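Local atomic coordinates of activator of Hsp90 ATPase homologue 1/2-like C-terminal domain-containing protein (Staphylococcus saprophyticus subsp. saprophyticus, PDB entry 3Q6A), a protein that is of unknown function but belongs to the AHA1 family, related to the C-terminal domain of Hsp90 ATPase activators. Residues Thr71-Glu83 with Thr88-Gln100. Numbering follows the deposited sequence.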
loop_
_atom_site.group_PDB
_atom_site.type_symbol
_atom_site.label_atom_id
_atom_site.label_comp_id
_atom_site.label_asym_id
_atom_site.label_seq_id
_atom_site.Cartn_x
_atom_site.Cartn_y
_atom_site.Cartn_z
ATOM N N THR D 71 16.708 -14.477 2.649
ATOM C CA THR D 71 17.340 -13.584 1.689
ATOM C C THR D 71 16.744 -13.752 0.293
ATOM O O THR D 71 16.210 -14.808 -0.062
ATOM C CB THR D 71 18.882 -13.850 1.584
ATOM O OG1 THR D 71 19.472 -13.837 2.891
ATOM C CG2 THR D 71 19.569 -12.761 0.754
ATOM N N TRP D 72 16.813 -12.684 -0.485
ATOM C CA TRP D 72 16.351 -12.732 -1.859
ATOM C C TRP D 72 17.157 -11.726 -2.667
ATOM O O TRP D 72 17.338 -10.573 -2.245
ATOM C CB TRP D 72 14.863 -12.417 -1.976
ATOM C CG TRP D 72 14.430 -12.568 -3.382
ATOM C CD1 TRP D 72 14.223 -11.566 -4.298
ATOM C CD2 TRP D 72 14.295 -13.800 -4.096
ATOM N NE1 TRP D 72 13.979 -12.108 -5.536
ATOM C CE2 TRP D 72 14.015 -13.476 -5.441
ATOM C CE3 TRP D 72 14.391 -15.151 -3.729
ATOM C CZ2 TRP D 72 13.827 -14.453 -6.417
ATOM C CZ3 TRP D 72 14.206 -16.120 -4.700
ATOM C CH2 TRP D 72 13.927 -15.767 -6.031
ATOM N N GLY D 73 17.670 -12.165 -3.815
ATOM C CA GLY D 73 18.454 -11.269 -4.649
ATOM C C GLY D 73 19.647 -10.727 -3.903
ATOM O O GLY D 73 20.134 -9.629 -4.186
ATOM N N ALA D 74 20.124 -11.509 -2.935
ATOM C CA ALA D 74 21.274 -11.143 -2.114
ATOM C C ALA D 74 20.947 -10.041 -1.109
ATOM O O ALA D 74 21.842 -9.455 -0.503
ATOM C CB ALA D 74 22.453 -10.730 -2.996
ATOM N N HIS D 75 19.657 -9.757 -0.943
ATOM C CA HIS D 75 19.225 -8.743 0.024
ATOM C C HIS D 75 18.625 -9.428 1.256
ATOM O O HIS D 75 17.615 -10.118 1.151
ATOM C CB HIS D 75 18.156 -7.825 -0.586
ATOM C CG HIS D 75 18.671 -6.941 -1.677
ATOM N ND1 HIS D 75 19.616 -5.963 -1.458
ATOM C CD2 HIS D 75 18.408 -6.920 -3.005
ATOM C CE1 HIS D 75 19.918 -5.379 -2.602
ATOM N NE2 HIS D 75 19.199 -5.941 -3.558
ATOM N N PRO D 76 19.253 -9.255 2.433
ATOM C CA PRO D 76 18.731 -9.873 3.660
ATOM C C PRO D 76 17.327 -9.325 3.927
ATOM O O PRO D 76 17.078 -8.134 3.739
ATOM C CB PRO D 76 19.725 -9.414 4.730
ATOM C CG PRO D 76 21.008 -9.279 3.959
ATOM C CD PRO D 76 20.558 -8.616 2.677
ATOM N N ILE D 77 16.420 -10.188 4.363
ATOM C CA ILE D 77 15.050 -9.770 4.650
ATOM C C ILE D 77 14.578 -10.352 5.986
ATOM O O ILE D 77 14.873 -11.504 6.315
ATOM C CB ILE D 77 14.091 -10.243 3.553
ATOM C CG1 ILE D 77 14.359 -9.464 2.255
ATOM C CG2 ILE D 77 12.645 -10.069 4.005
ATOM C CD1 ILE D 77 13.545 -9.977 1.077
ATOM N N THR D 78 13.857 -9.535 6.748
ATOM C CA THR D 78 13.304 -9.966 8.026
ATOM C C THR D 78 11.897 -9.404 8.125
ATOM O O THR D 78 11.645 -8.265 7.711
ATOM C CB THR D 78 14.102 -9.427 9.232
ATOM O OG1 THR D 78 14.128 -7.999 9.180
ATOM C CG2 THR D 78 15.521 -9.962 9.231
ATOM N N ILE D 79 10.983 -10.231 8.626
ATOM C CA ILE D 79 9.602 -9.839 8.832
ATOM C C ILE D 79 9.401 -10.035 10.325
ATOM O O ILE D 79 9.453 -11.160 10.812
ATOM C CB ILE D 79 8.654 -10.724 8.047
ATOM C CG1 ILE D 79 9.003 -10.641 6.546
ATOM C CG2 ILE D 79 7.222 -10.254 8.266
ATOM C CD1 ILE D 79 8.148 -11.517 5.656
ATOM N N GLN D 80 9.219 -8.932 11.048
ATOM C CA GLN D 80 9.069 -8.987 12.507
ATOM C C GLN D 80 7.643 -8.694 12.919
ATOM O O GLN D 80 6.932 -7.983 12.218
ATOM C CB GLN D 80 9.990 -7.969 13.165
ATOM C CG GLN D 80 11.440 -8.073 12.739
ATOM C CD GLN D 80 12.302 -7.028 13.404
ATOM O OE1 GLN D 80 12.494 -7.052 14.620
ATOM N NE2 GLN D 80 12.823 -6.101 12.618
ATOM N N PHE D 81 7.235 -9.248 14.059
ATOM C CA PHE D 81 5.892 -9.048 14.579
ATOM C C PHE D 81 5.973 -8.606 16.042
ATOM O O PHE D 81 6.492 -9.341 16.882
ATOM C CB PHE D 81 5.085 -10.345 14.469
ATOM C CG PHE D 81 5.163 -11.008 13.119
ATOM C CD1 PHE D 81 6.334 -11.641 12.706
ATOM C CD2 PHE D 81 4.075 -10.989 12.249
ATOM C CE1 PHE D 81 6.421 -12.242 11.446
ATOM C CE2 PHE D 81 4.147 -11.584 10.988
ATOM C CZ PHE D 81 5.326 -12.214 10.585
ATOM N N GLU D 82 5.478 -7.400 16.329
ATOM C CA GLU D 82 5.473 -6.839 17.680
ATOM C C GLU D 82 4.042 -6.585 18.131
ATOM O O GLU D 82 3.151 -6.294 17.320
ATOM C CB GLU D 82 6.211 -5.503 17.745
ATOM C CG GLU D 82 7.682 -5.517 17.417
ATOM C CD GLU D 82 8.276 -4.126 17.520
ATOM O OE1 GLU D 82 7.735 -3.210 16.865
ATOM O OE2 GLU D 82 9.273 -3.943 18.254
ATOM N N GLU D 83 3.807 -6.687 19.432
ATOM C CA GLU D 83 2.465 -6.441 19.926
ATOM C C GLU D 83 2.208 -4.952 20.004
ATOM O O GLU D 83 3.126 -4.164 20.281
ATOM C CB GLU D 83 2.280 -7.067 21.319
ATOM C CG GLU D 83 2.130 -8.569 21.306
ATOM C CD GLU D 83 1.590 -9.093 22.621
ATOM O OE1 GLU D 83 2.326 -9.031 23.623
ATOM O OE2 GLU D 83 0.424 -9.549 22.650
ATOM N N THR D 88 -1.206 -5.940 16.243
ATOM C CA THR D 88 0.164 -6.231 15.853
ATOM C C THR D 88 0.771 -5.178 14.933
ATOM O O THR D 88 0.073 -4.571 14.131
ATOM C CB THR D 88 0.203 -7.571 15.057
ATOM O OG1 THR D 88 -0.363 -8.632 15.845
ATOM C CG2 THR D 88 1.656 -7.924 14.640
ATOM N N VAL D 89 2.070 -4.955 15.057
ATOM C CA VAL D 89 2.766 -4.071 14.129
ATOM C C VAL D 89 3.742 -4.980 13.402
ATOM O O VAL D 89 4.580 -5.615 14.036
ATOM C CB VAL D 89 3.563 -2.971 14.829
ATOM C CG1 VAL D 89 4.473 -2.263 13.827
ATOM C CG2 VAL D 89 2.587 -1.960 15.462
ATOM N N VAL D 90 3.617 -5.054 12.081
ATOM C CA VAL D 90 4.517 -5.878 11.284
ATOM C C VAL D 90 5.593 -4.951 10.734
ATOM O O VAL D 90 5.299 -3.861 10.237
ATOM C CB VAL D 90 3.789 -6.543 10.095
ATOM C CG1 VAL D 90 4.769 -7.457 9.327
ATOM C CG2 VAL D 90 2.588 -7.324 10.582
ATOM N N THR D 91 6.847 -5.364 10.830
ATOM C CA THR D 91 7.920 -4.545 10.326
ATOM C C THR D 91 8.706 -5.344 9.314
ATOM O O THR D 91 9.330 -6.339 9.672
ATOM C CB THR D 91 8.874 -4.114 11.446
ATOM O OG1 THR D 91 8.132 -3.435 12.466
ATOM C CG2 THR D 91 9.936 -3.171 10.905
ATOM N N THR D 92 8.658 -4.926 8.050
ATOM C CA THR D 92 9.426 -5.620 7.018
ATOM C C THR D 92 10.709 -4.823 6.798
ATOM O O THR D 92 10.702 -3.592 6.790
ATOM C CB THR D 92 8.650 -5.739 5.669
ATOM O OG1 THR D 92 8.216 -4.442 5.245
ATOM C CG2 THR D 92 7.447 -6.660 5.808
ATOM N N THR D 93 11.821 -5.535 6.649
ATOM C CA THR D 93 13.101 -4.896 6.412
ATOM C C THR D 93 13.838 -5.628 5.294
ATOM O O THR D 93 14.061 -6.840 5.372
ATOM C CB THR D 93 13.996 -4.912 7.668
ATOM O OG1 THR D 93 13.382 -4.146 8.712
ATOM C CG2 THR D 93 15.350 -4.309 7.349
ATOM N N GLU D 94 14.171 -4.896 4.238
ATOM C CA GLU D 94 14.922 -5.479 3.118
ATOM C C GLU D 94 16.187 -4.636 3.079
ATOM O O GLU D 94 16.160 -3.452 2.745
ATOM C CB GLU D 94 14.136 -5.387 1.804
ATOM C CG GLU D 94 14.958 -5.859 0.607
ATOM C CD GLU D 94 14.154 -5.987 -0.676
ATOM O OE1 GLU D 94 13.157 -5.260 -0.853
ATOM O OE2 GLU D 94 14.544 -6.815 -1.523
ATOM N N LYS D 95 17.296 -5.267 3.439
ATOM C CA LYS D 95 18.565 -4.583 3.573
ATOM C C LYS D 95 19.495 -4.504 2.386
ATOM O O LYS D 95 19.395 -5.282 1.436
ATOM C CB LYS D 95 19.345 -5.214 4.729
ATOM C CG LYS D 95 18.527 -5.380 5.990
ATOM C CD LYS D 95 19.308 -6.124 7.056
ATOM C CE LYS D 95 18.515 -6.192 8.350
ATOM N NZ LYS D 95 19.316 -6.836 9.425
ATOM N N ASP D 96 20.414 -3.550 2.512
ATOM C CA ASP D 96 21.484 -3.273 1.567
ATOM C C ASP D 96 21.093 -2.742 0.193
ATOM O O ASP D 96 20.942 -3.499 -0.766
ATOM C CB ASP D 96 22.367 -4.520 1.436
ATOM C CG ASP D 96 22.775 -5.090 2.797
ATOM O OD1 ASP D 96 23.200 -4.308 3.675
ATOM O OD2 ASP D 96 22.673 -6.321 2.987
ATOM N N PHE D 97 20.954 -1.420 0.118
ATOM C CA PHE D 97 20.605 -0.725 -1.119
ATOM C C PHE D 97 21.434 0.548 -1.231
ATOM O O PHE D 97 21.955 1.041 -0.231
ATOM C CB PHE D 97 19.121 -0.355 -1.124
ATOM C CG PHE D 97 18.205 -1.521 -1.343
ATOM C CD1 PHE D 97 17.908 -1.952 -2.626
ATOM C CD2 PHE D 97 17.634 -2.184 -0.266
ATOM C CE1 PHE D 97 17.053 -3.022 -2.839
ATOM C CE2 PHE D 97 16.776 -3.257 -0.467
ATOM C CZ PHE D 97 16.484 -3.680 -1.758
ATOM N N ASP D 98 21.543 1.081 -2.444
ATOM C CA ASP D 98 22.306 2.303 -2.684
ATOM C C ASP D 98 21.373 3.443 -3.078
ATOM O O ASP D 98 20.234 3.213 -3.484
ATOM C CB ASP D 98 23.343 2.068 -3.791
ATOM N N THR D 99 21.866 4.674 -2.962
ATOM C CA THR D 99 21.070 5.833 -3.324
ATOM C C THR D 99 21.088 6.092 -4.821
ATOM O O THR D 99 20.178 6.717 -5.364
ATOM N N GLN D 100 22.128 5.608 -5.492
ATOM C CA GLN D 100 22.252 5.792 -6.932
ATOM C C GLN D 100 20.955 5.390 -7.633
ATOM O O GLN D 100 20.534 6.034 -8.597
ATOM C CB GLN D 100 23.417 4.963 -7.468
HETATM O O HOH W 1 12.056 -6.166 10.067
HETATM O O HOH W 2 7.243 -5.217 14.217
#
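Strands 75-83 and 88-94 form an antiparallel beta hairpin inside the curved sheet of a Bet v 1-like (SRPBCC) fold, flanked by strands 67-72 and 3-9. Their axes run antiparallel, 4.7 Å apart at closest approach. Paired backbone bonds mark Thr78-Thr93, Gln80-Thr91 and Glu82-Val89 as hydrogen-bonded pairs, exemplified by Gln80 N to Thr91 O, 2.9 Å and nearly straight at 174°. Ile77, Ile79, Phe81, Val90, Thr92 and Glu94 share the face turned to the helices: Trp112 and Leu116 of helix 102-125 meet part of it, Val16 of helix 13-21 another. Here Ile79 and Val90 lie side by side, CG2 to CG1 3.9 Å, whereas Glu94 OE1 accepts a hydrogen bond from Trp112 NE1. On the other face one water is gripped by four groups: it donates to Thr91 O, accepts from Gln80 NE2 at 2.7 Å, and bonds the hydroxyls of Thr78 and Thr93. Thr78 OG1 reaches it from between the backbone N and carbonyl carbon (chi1 58°), passing 3.4 Å from Thr93 CB. Past the end of strand 88-94, Phe97 covers one face of the imidazole of His75, at the start of strand 75-83, in an offset stack with centroids 4.2 Å apart and planes at 11°. The ring is also held by a bent bond, His75 ND1 donating to Lys95 O at 3.0 Å, with the oxygen somewhat out of the imidazole plane.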